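Local atomic coordinates of shikimate dehydrogenase (NADP(+)) (Peptoclostridium difficile, PDB entry 5DZS), a protein that probably catalyses the reversible NADPH-linked reduction of 3-dehydroshikimate to shikimate, a step in the chorismate pathway that leads to the aromatic amino acids. Residues B[48-52]-B[90-95]. Numbering follows the deposited sequence. Where two conformers were deposited one is given.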
ATOM      1  N   GLY B  48     -19.862 -10.910   6.465  1.00 19.18           N
ATOM      2  CA  GLY B  48     -20.579 -10.467   7.645  1.00 18.55           C
ATOM      3  C   GLY B  48     -19.844 -10.870   8.911  1.00 18.80           C
ATOM      4  O   GLY B  48     -19.807 -10.087   9.874  1.00 19.59           O
ATOM      5  N   ALA B  49     -19.272 -12.079   8.908  1.00 17.51           N
ATOM      6  CA  ALA B  49     -18.549 -12.577  10.087  1.00 17.50           C
ATOM      7  C   ALA B  49     -17.256 -11.811  10.313  1.00 17.81           C
ATOM      8  O   ALA B  49     -16.920 -11.487  11.454  1.00 17.13           O
ATOM      9  CB  ALA B  49     -18.299 -14.056   9.989  1.00 18.37           C
ATOM     10  N   ILE B  50     -16.513 -11.512   9.237  0.50 16.12           N
ATOM     11  CA  ILE B  50     -15.280 -10.705   9.356  0.50 15.84           C
ATOM     12  C   ILE B  50     -15.606  -9.363   9.986  0.50 16.30           C
ATOM     13  O   ILE B  50     -14.956  -8.893  10.922  0.50 16.43           O
ATOM     14  CB  ILE B  50     -14.640 -10.466   7.968  0.50 15.89           C
ATOM     15  CG1 ILE B  50     -13.875 -11.704   7.542  0.50 16.42           C
ATOM     16  CG2 ILE B  50     -13.767  -9.218   7.984  0.50 16.11           C
ATOM     17  CD1 ILE B  50     -13.404 -11.655   6.082  0.50 15.71           C
ATOM     18  N   LYS B  51     -16.615  -8.701   9.447  1.00 16.79           N
ATOM     19  CA  LYS B  51     -17.019  -7.404   9.957  1.00 17.86           C
ATOM     20  C   LYS B  51     -17.481  -7.486  11.397  1.00 17.65           C
ATOM     21  O   LYS B  51     -17.092  -6.652  12.230  1.00 19.63           O
ATOM     22  CB  LYS B  51     -18.131  -6.791   9.069  1.00 19.32           C
ATOM     23  CG  LYS B  51     -17.652  -6.454   7.683  1.00 21.24           C
ATOM     24  CD  LYS B  51     -18.840  -6.146   6.767  1.00 24.93           C
ATOM     25  CE  LYS B  51     -18.411  -5.970   5.336  1.00 27.46           C
ATOM     26  NZ  LYS B  51     -19.643  -5.913   4.466  1.00 32.44           N
ATOM     27  N   LEU B  52     -18.308  -8.477  11.721  1.00 17.26           N
ATOM     28  CA  LEU B  52     -18.868  -8.580  13.056  1.00 17.48           C
ATOM     29  C   LEU B  52     -17.785  -8.752  14.125  1.00 17.60           C
ATOM     30  O   LEU B  52     -17.811  -8.088  15.149  1.00 18.14           O
ATOM     31  CB  LEU B  52     -19.858  -9.757  13.137  1.00 18.90           C
ATOM     32  CG  LEU B  52     -20.577  -9.865  14.479  1.00 19.29           C
ATOM     33  CD1 LEU B  52     -21.604  -8.773  14.675  1.00 20.76           C
ATOM     34  CD2 LEU B  52     -21.221 -11.249  14.622  1.00 20.18           C
ATOM     35  N   LEU B  90     -10.004  -5.323   6.352  1.00 15.41           N
ATOM     36  CA  LEU B  90     -11.171  -4.679   6.968  1.00 16.24           C
ATOM     37  C   LEU B  90     -10.762  -3.333   7.555  1.00 16.77           C
ATOM     38  O   LEU B  90      -9.874  -3.259   8.397  1.00 18.08           O
ATOM     39  CB  LEU B  90     -11.721  -5.554   8.112  1.00 16.36           C
ATOM     40  CG  LEU B  90     -12.821  -4.938   8.980  1.00 17.11           C
ATOM     41  CD1 LEU B  90     -14.124  -4.815   8.208  1.00 18.22           C
ATOM     42  CD2 LEU B  90     -13.006  -5.808  10.245  1.00 17.53           C
ATOM     43  N   ARG B  91     -11.421  -2.272   7.103  1.00 18.36           N
ATOM     44  CA  ARG B  91     -11.246  -0.934   7.659  1.00 19.72           C
ATOM     45  C   ARG B  91     -12.559  -0.219   7.667  1.00 21.40           C
ATOM     46  O   ARG B  91     -13.239  -0.140   6.653  1.00 20.83           O
ATOM     47  CB  ARG B  91     -10.214  -0.113   6.858  1.00 22.26           C
ATOM     48  CG  ARG B  91      -8.772  -0.503   7.010  1.00 23.73           C
ATOM     49  CD  ARG B  91      -8.219  -0.292   8.409  1.00 27.51           C
ATOM     50  NE  ARG B  91      -6.829  -0.745   8.447  1.00 36.92           N
ATOM     51  CZ  ARG B  91      -6.155  -1.008   9.565  1.00 42.30           C
ATOM     52  NH1 ARG B  91      -6.727  -0.839  10.761  1.00 45.20           N
ATOM     53  NH2 ARG B  91      -4.903  -1.444   9.486  1.00 44.20           N
ATOM     54  N   GLU B  92     -12.925   0.299   8.846  1.00 23.21           N
ATOM     55  CA  GLU B  92     -14.160   1.063   8.989  1.00 26.01           C
ATOM     56  C   GLU B  92     -15.374   0.327   8.401  1.00 23.19           C
ATOM     57  O   GLU B  92     -16.190   0.888   7.673  1.00 25.55           O
ATOM     58  CB  GLU B  92     -13.985   2.475   8.413  1.00 29.61           C
ATOM     59  CG  GLU B  92     -13.071   3.385   9.243  1.00 32.68           C
ATOM     60  CD  GLU B  92     -11.572   3.140   9.095  1.00 42.31           C
ATOM     61  OE1 GLU B  92     -11.052   3.184   7.951  1.00 45.40           O
ATOM     62  OE2 GLU B  92     -10.882   3.000  10.142  1.00 46.72           O
ATOM     63  N   ASN B  93     -15.454  -0.959   8.719  1.00 22.39           N
ATOM     64  CA  ASN B  93     -16.548  -1.839   8.346  1.00 22.18           C
ATOM     65  C   ASN B  93     -16.705  -2.110   6.855  1.00 22.81           C
ATOM     66  O   ASN B  93     -17.764  -2.581   6.406  1.00 24.29           O
ATOM     67  CB  ASN B  93     -17.883  -1.316   8.936  1.00 24.91           C
ATOM     68  CG  ASN B  93     -18.852  -2.427   9.258  1.00 26.90           C
ATOM     69  OD1 ASN B  93     -18.478  -3.443   9.840  1.00 27.43           O
ATOM     70  ND2 ASN B  93     -20.114  -2.222   8.912  1.00 32.37           N
ATOM     71  N   MET B  94     -15.629  -1.836   6.106  0.50 21.13           N
ATOM     72  CA  MET B  94     -15.577  -2.057   4.672  0.50 20.84           C
ATOM     73  C   MET B  94     -14.482  -3.068   4.377  0.50 18.79           C
ATOM     74  O   MET B  94     -13.509  -3.177   5.124  0.50 17.60           O
ATOM     75  CB  MET B  94     -15.270  -0.748   3.936  0.50 22.92           C
ATOM     76  CG  MET B  94     -16.326   0.318   4.118  0.50 25.63           C
ATOM     77  SD  MET B  94     -17.883  -0.122   3.336  0.50 30.01           S
ATOM     78  CE  MET B  94     -17.571   0.441   1.681  0.50 31.69           C
ATOM     79  N   LEU B  95     -14.655  -3.820   3.297  1.00 18.83           N
ATOM     80  CA  LEU B  95     -13.666  -4.801   2.864  1.00 17.42           C
ATOM     81  C   LEU B  95     -12.992  -4.385   1.560  1.00 17.75           C
ATOM     82  O   LEU B  95     -13.663  -4.080   0.573  1.00 18.40           O
ATOM     83  CB  LEU B  95     -14.288  -6.194   2.693  1.00 19.06           C
ATOM     84  CG  LEU B  95     -14.897  -6.769   3.974  1.00 19.53           C
ATOM     85  CD1 LEU B  95     -15.529  -8.129   3.668  1.00 23.75           C
ATOM     86  CD2 LEU B  95     -13.901  -6.879   5.090  1.00 21.15           C
TER
HETATM   87  O   HOH W   1     -16.385  -4.026  11.513  0.50 22.54           O
HETATM   88  O   HOH W   2     -19.543  -4.332  12.306  1.00 33.77           O
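Lys51 lies across the end of a beta hairpin, crossing the side chain of Asn93 at about a right angle. Its CB lies 3.5 Å from OD1 of Asn93. CG is next, still near that oxygen but also 3.9 Å from CD1 of Leu90. The chain runs on extended: CD passes the backbone O of Asn93, and CE touches that same O at 3.6 Å and, from another direction, CG of Leu95. At the tip NZ forms a salt bridge with Asp47, one turn back on the same helix. The hairpin joins strands 87-91 and 94-98 of the mixed sheet in the substrate-binding domain through a tight type I' turn, Arg91 to Met94, and helix 46-53 packs against one side of it. Deeper in, Ile50, in the conformer described here, turns CG2 anti to its own backbone N (CG1 at chi1 -79°), which sets that methyl 3.7 Å from CD2 of Leu95 and a little farther from CD2 of Leu90. Two waters lie beside Lys51 O and Asn93 OD1: one sits 2.8 Å from Lys51 O and 2.7 Å from Asn93 OD1, close enough to link them, while the second is near OD1 with only a weak approach to Lys51 O.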